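Local coordinates for protein ornithine cyclodeaminase (Methanococcus maripaludis S2, PDB 3C2Q) that catalyses the conversion of ornithine to proline with release of ammonia, using NAD(+) as cofactor, at residues Arg118-Met123 and Leu335-Arg340; Asp265-Thr270 and Ser286-Asn291. All coordinates share one frame; numbering follows the deposited sequence.

Contact 1: Arg118-Met123 and Leu335-Arg340; sequences RIAKEM and LKELER
The methyl of Ala120 meets Glu337 and Leu338, a worked example of helix packing in which the CA atoms of Ala120 and Leu338 come within 5.7 Å, consistent with a small residue at the closest point. Ala120 CB lies 3.4 Å from CG of Glu337, so the aliphatic part of an acidic chain does the touching. One branch of Leu338, CD2, lies against Ala120, 3.9 Å from its CB and 3.7 Å from its carbonyl O. The other methyl, CD1, meets CE of Met123, a selenomethionine, at 3.9 Å, and these two side chains cross at about a right angle.

Glu337 sends CG away from its backbone N (chi1 -176°) and then bends at chi2 (60°), which keeps the CG at the interface while the carboxylate turns toward Arg340, one turn further along the same helix. There Arg340 grips it side-on in a bidentate salt bridge, NE to OE1 of Glu337 at 3.0 Å and NH2 to OE2 at 2.7 Å. Both oxygens lie near the guanidinium plane, but the nitrogens meet them on their syn sides, tilted out of the carboxylate plane. An alanine here would remove the CG that meets the methyl of Ala120 and would probably open a gap there and leave Arg340 without its carboxylate partner.

The segment axes approach to 9.1 Å at 51°, so the contact is brief, centred on Ala120 and Leu338. Around this Rossmann-domain pair, Leu334 extends the packing from helix 327-342, Met158 of helix 152-160 and Tyr163 touch Leu338, and Met123 reaches Met276 and Ile278 of strand 276-280.

Contact 2: Asp265-Thr270 and Ser286-Asn291; sequences DKMRTT and SVATGN
Met267 and Thr289 are the residues whose CA atoms come nearest, 7.2 Å apart, where helix 260-271 passes helix 283-292 in the Rossmann fold. Strand 276-280 of the parallel sheet lies between the two helices in sequence. At such a spacing one long side chain can make the whole connection, and the two segments share no hydrogen bond.

That chain belongs to Met267, a selenomethionine whose CB points toward the other helix. CG lies anti to the carbonyl carbon (chi1 -71°) and a bend at chi3 swings the terminal CE into place, across Thr289 at about a right angle. CE of Met267 lies 4.1 Å from CB of Ala288. All three residues are buried; Val242 of strand 241-244 and Ile247 of a neighbouring subunit also pack on Met267. His285 and Leu284, NAD(+)-binding by similarity, are close by, which places this packing beside the probable cofactor site.

Within its own helix, Lys266 O accepts from Thr270 N and from the hydroxyls of Thr269 and Thr270, the last at 2.6 Å from Thr270 OG1. Across the contact, CE of Met267 comes to 3.3 Å from OG1 of Thr289, a hydroxyl engaged by a hydrogen bond to the backbone oxygen of His285.

Overall arrangement
Contact 2 is nested inside the loop closed by contact 1: 118-123 comes first, then 265-270, 286-291 and finally 335-340. Their centres lie about 25 Å apart, with nearest atoms about 13 Å apart, so they do not touch. What they share is the six-stranded parallel sheet of the Rossmann domain. Contact 1 pairs the first and last helices of that domain, the one leading into strand 138-142 and the one following edge strand 321-324, and so brings the two ends of the domain's chain together. Contact 2 lies near the centre of the chain, reaches strands 166-170 and 241-244, and sits by residues that probably bind NAD(+), as in relatives.

Contact 1: Arg118-Met123 and Leu335-Arg340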
ATOM      1  N   ARG B 118      -6.083   4.844  24.396  1.00 22.22           N
ATOM      2  CA  ARG B 118      -7.500   4.454  24.399  1.00 23.06           C
ATOM      3  C   ARG B 118      -7.744   2.946  24.379  1.00 22.55           C
ATOM      4  O   ARG B 118      -8.622   2.444  25.112  1.00 21.16           O
ATOM      5  CB  ARG B 118      -8.220   5.063  23.218  1.00 22.86           C
ATOM      6  CG  ARG B 118      -9.064   6.254  23.558  1.00 32.97           C
ATOM      7  CD  ARG B 118      -8.524   7.568  23.048  1.00 37.08           C
ATOM      8  NE  ARG B 118      -8.994   7.976  21.718  1.00 41.55           N
ATOM      9  CZ  ARG B 118     -10.054   7.505  21.049  1.00 43.90           C
ATOM     10  NH1 ARG B 118     -10.826   6.569  21.563  1.00 44.18           N
ATOM     11  NH2 ARG B 118     -10.338   7.987  19.834  1.00 41.86           N
ATOM     12  N   ILE B 119      -7.026   2.228  23.508  1.00 21.49           N
ATOM     13  CA  ILE B 119      -7.111   0.749  23.454  1.00 21.14           C
ATOM     14  C   ILE B 119      -6.661   0.123  24.767  1.00 22.10           C
ATOM     15  O   ILE B 119      -7.306  -0.824  25.266  1.00 21.65           O
ATOM     16  CB  ILE B 119      -6.288   0.140  22.257  1.00 20.80           C
ATOM     17  CG1 ILE B 119      -6.940   0.514  20.910  1.00 20.60           C
ATOM     18  CG2 ILE B 119      -6.105  -1.368  22.408  1.00 18.57           C
ATOM     19  CD1 ILE B 119      -5.954   0.431  19.734  1.00 19.46           C
ATOM     20  N   ALA B 120      -5.568   0.636  25.324  1.00 21.74           N
ATOM     21  CA  ALA B 120      -5.053   0.086  26.589  1.00 22.81           C
ATOM     22  C   ALA B 120      -6.063   0.303  27.758  1.00 23.16           C
ATOM     23  O   ALA B 120      -6.276  -0.597  28.566  1.00 22.26           O
ATOM     24  CB  ALA B 120      -3.706   0.707  26.929  1.00 23.39           C
ATOM     25  N   LYS B 121      -6.689   1.476  27.808  1.00 24.44           N
ATOM     26  CA  LYS B 121      -7.704   1.752  28.839  1.00 26.54           C
ATOM     27  C   LYS B 121      -8.882   0.769  28.714  1.00 27.07           C
ATOM     28  O   LYS B 121      -9.354   0.205  29.723  1.00 25.50           O
ATOM     29  CB  LYS B 121      -8.230   3.174  28.743  1.00 27.27           C
ATOM     30  CG  LYS B 121      -9.289   3.503  29.838  1.00 31.26           C
ATOM     31  CD  LYS B 121      -8.597   3.814  31.177  1.00 40.84           C
ATOM     32  CE  LYS B 121      -9.347   3.228  32.394  1.00 45.50           C
ATOM     33  NZ  LYS B 121      -8.395   3.026  33.554  1.00 47.31           N
ATOM     34  N   GLU B 122      -9.367   0.578  27.485  1.00 26.60           N
ATOM     35  CA  GLU B 122     -10.431  -0.379  27.264  1.00 27.67           C
ATOM     36  C   GLU B 122     -10.046  -1.824  27.611  1.00 26.83           C
ATOM     37  O   GLU B 122     -10.842  -2.542  28.239  1.00 26.06           O
ATOM     38  CB  GLU B 122     -10.992  -0.266  25.847  1.00 28.96           C
ATOM     39  CG  GLU B 122     -12.458  -0.630  25.805  1.00 37.02           C
ATOM     40  CD  GLU B 122     -13.114  -0.384  24.455  1.00 46.46           C
ATOM     41  OE1 GLU B 122     -12.522   0.355  23.609  1.00 49.27           O
ATOM     42  OE2 GLU B 122     -14.233  -0.937  24.252  1.00 50.64           O
HETATM   43  N   MSE B 123      -8.844  -2.264  27.236  1.00 25.28           N
HETATM   44  CA  MSE B 123      -8.399  -3.612  27.580  1.00 26.15           C
HETATM   45  C   MSE B 123      -8.315  -3.788  29.122  1.00 25.99           C
HETATM   46  O   MSE B 123      -8.637  -4.841  29.661  1.00 24.76           O
HETATM   47  CB  MSE B 123      -7.025  -3.907  26.980  1.00 25.15           C
HETATM   48  CG  MSE B 123      -7.017  -3.994  25.442  1.00 26.80           C
HETATM   49 SE   MSE B 123      -5.171  -4.248  24.851  1.00 31.25          SE
HETATM   50  CE  MSE B 123      -4.733  -5.997  25.583  1.00 24.29           C
ATOM     51  N   LEU B 335       1.949  -2.668  25.382  1.00 20.71           N
ATOM     52  CA  LEU B 335       2.354  -3.301  26.637  1.00 21.57           C
ATOM     53  C   LEU B 335       2.833  -2.252  27.681  1.00 22.77           C
ATOM     54  O   LEU B 335       2.429  -2.300  28.856  1.00 22.37           O
ATOM     55  CB  LEU B 335       3.435  -4.348  26.381  1.00 21.53           C
ATOM     56  CG  LEU B 335       3.954  -5.058  27.660  1.00 22.22           C
ATOM     57  CD1 LEU B 335       2.824  -5.810  28.365  1.00 22.97           C
ATOM     58  CD2 LEU B 335       5.133  -5.959  27.349  1.00 21.52           C
ATOM     59  N   LYS B 336       3.686  -1.320  27.259  1.00 23.32           N
ATOM     60  CA  LYS B 336       4.156  -0.283  28.193  1.00 24.91           C
ATOM     61  C   LYS B 336       2.981   0.484  28.793  1.00 25.34           C
ATOM     62  O   LYS B 336       2.986   0.792  29.981  1.00 25.49           O
ATOM     63  CB  LYS B 336       5.133   0.672  27.522  1.00 24.03           C
ATOM     64  CG  LYS B 336       6.438   0.045  27.131  1.00 25.00           C
ATOM     65  CD  LYS B 336       7.381   1.110  26.540  1.00 27.85           C
ATOM     66  CE  LYS B 336       8.421   0.514  25.604  1.00 29.15           C
ATOM     67  NZ  LYS B 336       9.374  -0.389  26.311  1.00 31.25           N
ATOM     68  N   GLU B 337       1.958   0.774  27.981  1.00 25.27           N
ATOM     69  CA  GLU B 337       0.808   1.528  28.449  1.00 25.76           C
ATOM     70  C   GLU B 337      -0.044   0.697  29.441  1.00 26.35           C
ATOM     71  O   GLU B 337      -0.524   1.233  30.457  1.00 25.77           O
ATOM     72  CB  GLU B 337      -0.013   2.046  27.263  1.00 26.45           C
ATOM     73  CG  GLU B 337      -1.213   2.934  27.622  1.00 29.56           C
ATOM     74  CD  GLU B 337      -0.868   4.222  28.397  1.00 33.17           C
ATOM     75  OE1 GLU B 337       0.317   4.597  28.503  1.00 32.06           O
ATOM     76  OE2 GLU B 337      -1.820   4.841  28.922  1.00 36.75           O
ATOM     77  N   LEU B 338      -0.224  -0.595  29.149  1.00 25.97           N
ATOM     78  CA  LEU B 338      -0.896  -1.535  30.059  1.00 26.29           C
ATOM     79  C   LEU B 338      -0.129  -1.622  31.407  1.00 28.03           C
ATOM     80  O   LEU B 338      -0.741  -1.570  32.471  1.00 28.09           O
ATOM     81  CB  LEU B 338      -1.016  -2.926  29.411  1.00 25.94           C
ATOM     82  CG  LEU B 338      -1.903  -3.081  28.158  1.00 23.29           C
ATOM     83  CD1 LEU B 338      -1.705  -4.463  27.486  1.00 22.12           C
ATOM     84  CD2 LEU B 338      -3.352  -2.828  28.517  1.00 21.11           C
ATOM     85  N   GLU B 339       1.199  -1.723  31.350  1.00 29.53           N
ATOM     86  CA  GLU B 339       2.030  -1.720  32.570  1.00 31.86           C
ATOM     87  C   GLU B 339       1.899  -0.412  33.367  1.00 32.92           C
ATOM     88  O   GLU B 339       1.819  -0.447  34.605  1.00 33.55           O
ATOM     89  CB  GLU B 339       3.482  -2.064  32.240  1.00 31.82           C
ATOM     90  CG  GLU B 339       3.623  -3.491  31.706  1.00 34.81           C
ATOM     91  CD  GLU B 339       5.007  -3.797  31.161  1.00 36.88           C
ATOM     92  OE1 GLU B 339       5.632  -2.892  30.567  1.00 40.69           O
ATOM     93  OE2 GLU B 339       5.456  -4.951  31.282  1.00 37.89           O
ATOM     94  N   ARG B 340       1.820   0.721  32.669  1.00 33.68           N
ATOM     95  CA  ARG B 340       1.557   2.032  33.300  1.00 35.64           C
ATOM     96  C   ARG B 340       0.229   2.051  34.071  1.00 36.82           C
ATOM     97  O   ARG B 340       0.187   2.489  35.234  1.00 36.08           O
ATOM     98  CB  ARG B 340       1.579   3.165  32.260  1.00 35.44           C
ATOM     99  CG  ARG B 340       1.661   4.587  32.847  1.00 36.66           C
ATOM    100  CD  ARG B 340       1.440   5.696  31.787  1.00 37.36           C
ATOM    101  NE  ARG B 340       0.073   5.685  31.253  1.00 42.12           N
ATOM    102  CZ  ARG B 340      -0.995   6.202  31.866  1.00 43.02           C
ATOM    103  NH1 ARG B 340      -0.879   6.803  33.044  1.00 44.69           N
ATOM    104  NH2 ARG B 340      -2.187   6.122  31.301  1.00 42.11           N
TER

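Contact 2: Asp265-Thr270 and Ser286-Asn291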
ATOM      1  N   ASP B 265     -15.972 -23.350  12.677  1.00 22.86           N
ATOM      2  CA  ASP B 265     -16.992 -23.562  13.720  1.00 23.44           C
ATOM      3  C   ASP B 265     -16.439 -23.338  15.119  1.00 23.33           C
ATOM      4  O   ASP B 265     -17.077 -22.694  15.944  1.00 23.54           O
ATOM      5  CB  ASP B 265     -17.600 -24.976  13.588  1.00 24.56           C
ATOM      6  CG  ASP B 265     -18.428 -25.138  12.316  1.00 26.47           C
ATOM      7  OD1 ASP B 265     -18.811 -24.110  11.706  1.00 29.31           O
ATOM      8  OD2 ASP B 265     -18.666 -26.296  11.907  1.00 31.59           O
ATOM      9  N   LYS B 266     -15.227 -23.838  15.362  1.00 22.83           N
ATOM     10  CA  LYS B 266     -14.541 -23.633  16.639  1.00 23.92           C
ATOM     11  C   LYS B 266     -14.193 -22.154  16.884  1.00 23.19           C
ATOM     12  O   LYS B 266     -14.340 -21.646  17.988  1.00 22.17           O
ATOM     13  CB  LYS B 266     -13.286 -24.510  16.730  1.00 23.17           C
ATOM     14  CG  LYS B 266     -12.737 -24.598  18.173  1.00 29.59           C
ATOM     15  CD  LYS B 266     -11.895 -25.846  18.363  1.00 35.34           C
ATOM     16  CE  LYS B 266     -11.600 -26.110  19.854  1.00 38.26           C
ATOM     17  NZ  LYS B 266     -10.439 -27.065  19.921  1.00 40.64           N
HETATM   18  N   MSE B 267     -13.744 -21.461  15.831  1.00 23.46           N
HETATM   19  CA  MSE B 267     -13.484 -20.020  15.918  1.00 24.68           C
HETATM   20  C   MSE B 267     -14.734 -19.238  16.265  1.00 23.02           C
HETATM   21  O   MSE B 267     -14.698 -18.305  17.077  1.00 22.56           O
HETATM   22  CB  MSE B 267     -12.914 -19.520  14.580  1.00 23.30           C
HETATM   23  CG  MSE B 267     -11.498 -20.011  14.337  1.00 24.38           C
HETATM   24 SE   MSE B 267     -10.917 -19.622  12.474  1.00 33.77          SE
HETATM   25  CE  MSE B 267     -10.943 -17.653  12.603  1.00 27.50           C
ATOM     26  N   ARG B 268     -15.853 -19.616  15.653  1.00 22.56           N
ATOM     27  CA  ARG B 268     -17.096 -18.890  15.907  1.00 22.55           C
ATOM     28  C   ARG B 268     -17.508 -18.956  17.373  1.00 22.84           C
ATOM     29  O   ARG B 268     -17.794 -17.938  17.987  1.00 22.95           O
ATOM     30  CB  ARG B 268     -18.226 -19.402  15.012  1.00 21.72           C
ATOM     31  CG  ARG B 268     -19.532 -18.648  15.231  1.00 23.48           C
ATOM     32  CD  ARG B 268     -20.619 -19.078  14.249  1.00 23.91           C
ATOM     33  NE  ARG B 268     -21.869 -18.326  14.442  1.00 24.71           N
ATOM     34  CZ  ARG B 268     -23.051 -18.720  13.957  1.00 26.87           C
ATOM     35  NH1 ARG B 268     -23.153 -19.858  13.271  1.00 23.76           N
ATOM     36  NH2 ARG B 268     -24.128 -17.989  14.173  1.00 27.36           N
ATOM     37  N   THR B 269     -17.515 -20.154  17.940  1.00 23.82           N
ATOM     38  CA  THR B 269     -17.933 -20.325  19.327  1.00 25.56           C
ATOM     39  C   THR B 269     -16.926 -19.668  20.270  1.00 26.16           C
ATOM     40  O   THR B 269     -17.300 -19.138  21.316  1.00 26.85           O
ATOM     41  CB  THR B 269     -18.122 -21.822  19.665  1.00 25.70           C
ATOM     42  OG1 THR B 269     -16.865 -22.473  19.598  1.00 28.76           O
ATOM     43  CG2 THR B 269     -19.023 -22.495  18.671  1.00 25.99           C
ATOM     44  N   THR B 270     -15.655 -19.651  19.868  1.00 26.52           N
ATOM     45  CA  THR B 270     -14.596 -18.991  20.655  1.00 27.20           C
ATOM     46  C   THR B 270     -14.759 -17.466  20.742  1.00 27.44           C
ATOM     47  O   THR B 270     -14.570 -16.898  21.800  1.00 27.86           O
ATOM     48  CB  THR B 270     -13.178 -19.369  20.138  1.00 27.05           C
ATOM     49  OG1 THR B 270     -13.034 -20.796  20.100  1.00 29.19           O
ATOM     50  CG2 THR B 270     -12.101 -18.836  21.042  1.00 28.07           C
ATOM     51  N   SER B 286      -8.337 -11.917   9.992  1.00 19.17           N
ATOM     52  CA  SER B 286      -9.179 -10.742  10.286  1.00 20.00           C
ATOM     53  C   SER B 286     -10.559 -10.915   9.627  1.00 18.92           C
ATOM     54  O   SER B 286     -11.609 -10.792  10.272  1.00 18.82           O
ATOM     55  CB  SER B 286      -8.539  -9.436   9.774  1.00 19.29           C
ATOM     56  OG  SER B 286      -7.436  -9.076  10.596  1.00 22.61           O
ATOM     57  N   VAL B 287     -10.527 -11.195   8.340  1.00 18.56           N
ATOM     58  CA  VAL B 287     -11.769 -11.370   7.555  1.00 20.08           C
ATOM     59  C   VAL B 287     -12.531 -12.625   8.005  1.00 19.61           C
ATOM     60  O   VAL B 287     -13.765 -12.589   8.153  1.00 19.24           O
ATOM     61  CB  VAL B 287     -11.476 -11.411   6.038  1.00 20.27           C
ATOM     62  CG1 VAL B 287     -12.767 -11.762   5.244  1.00 22.87           C
ATOM     63  CG2 VAL B 287     -10.923 -10.029   5.578  1.00 21.04           C
ATOM     64  N   ALA B 288     -11.810 -13.733   8.206  1.00 19.47           N
ATOM     65  CA  ALA B 288     -12.466 -14.978   8.658  1.00 19.81           C
ATOM     66  C   ALA B 288     -13.172 -14.733   9.984  1.00 20.26           C
ATOM     67  O   ALA B 288     -14.303 -15.158  10.172  1.00 21.15           O
ATOM     68  CB  ALA B 288     -11.445 -16.103   8.809  1.00 19.25           C
ATOM     69  N   THR B 289     -12.511 -14.037  10.912  1.00 20.00           N
ATOM     70  CA  THR B 289     -13.096 -13.799  12.242  1.00 20.23           C
ATOM     71  C   THR B 289     -14.209 -12.756  12.187  1.00 19.95           C
ATOM     72  O   THR B 289     -15.269 -12.930  12.788  1.00 18.99           O
ATOM     73  CB  THR B 289     -12.007 -13.425  13.289  1.00 20.73           C
ATOM     74  OG1 THR B 289     -11.026 -14.465  13.277  1.00 21.31           O
ATOM     75  CG2 THR B 289     -12.601 -13.350  14.676  1.00 21.32           C
ATOM     76  N   GLY B 290     -13.988 -11.667  11.460  1.00 19.23           N
ATOM     77  CA  GLY B 290     -15.027 -10.675  11.334  1.00 19.61           C
ATOM     78  C   GLY B 290     -16.316 -11.270  10.762  1.00 20.60           C
ATOM     79  O   GLY B 290     -17.430 -10.908  11.187  1.00 19.75           O
ATOM     80  N   ASN B 291     -16.164 -12.174   9.795  1.00 20.51           N
ATOM     81  CA  ASN B 291     -17.321 -12.858   9.174  1.00 21.56           C
ATOM     82  C   ASN B 291     -18.161 -13.644  10.199  1.00 22.02           C
ATOM     83  O   ASN B 291     -19.357 -13.883   9.980  1.00 23.00           O
ATOM     84  CB  ASN B 291     -16.841 -13.824   8.110  1.00 22.22           C
ATOM     85  CG  ASN B 291     -16.402 -13.136   6.800  1.00 26.92           C
ATOM     86  OD1 ASN B 291     -16.554 -11.888   6.583  1.00 28.36           O
ATOM     87  ND2 ASN B 291     -15.855 -13.965   5.895  1.00 26.85           N
TER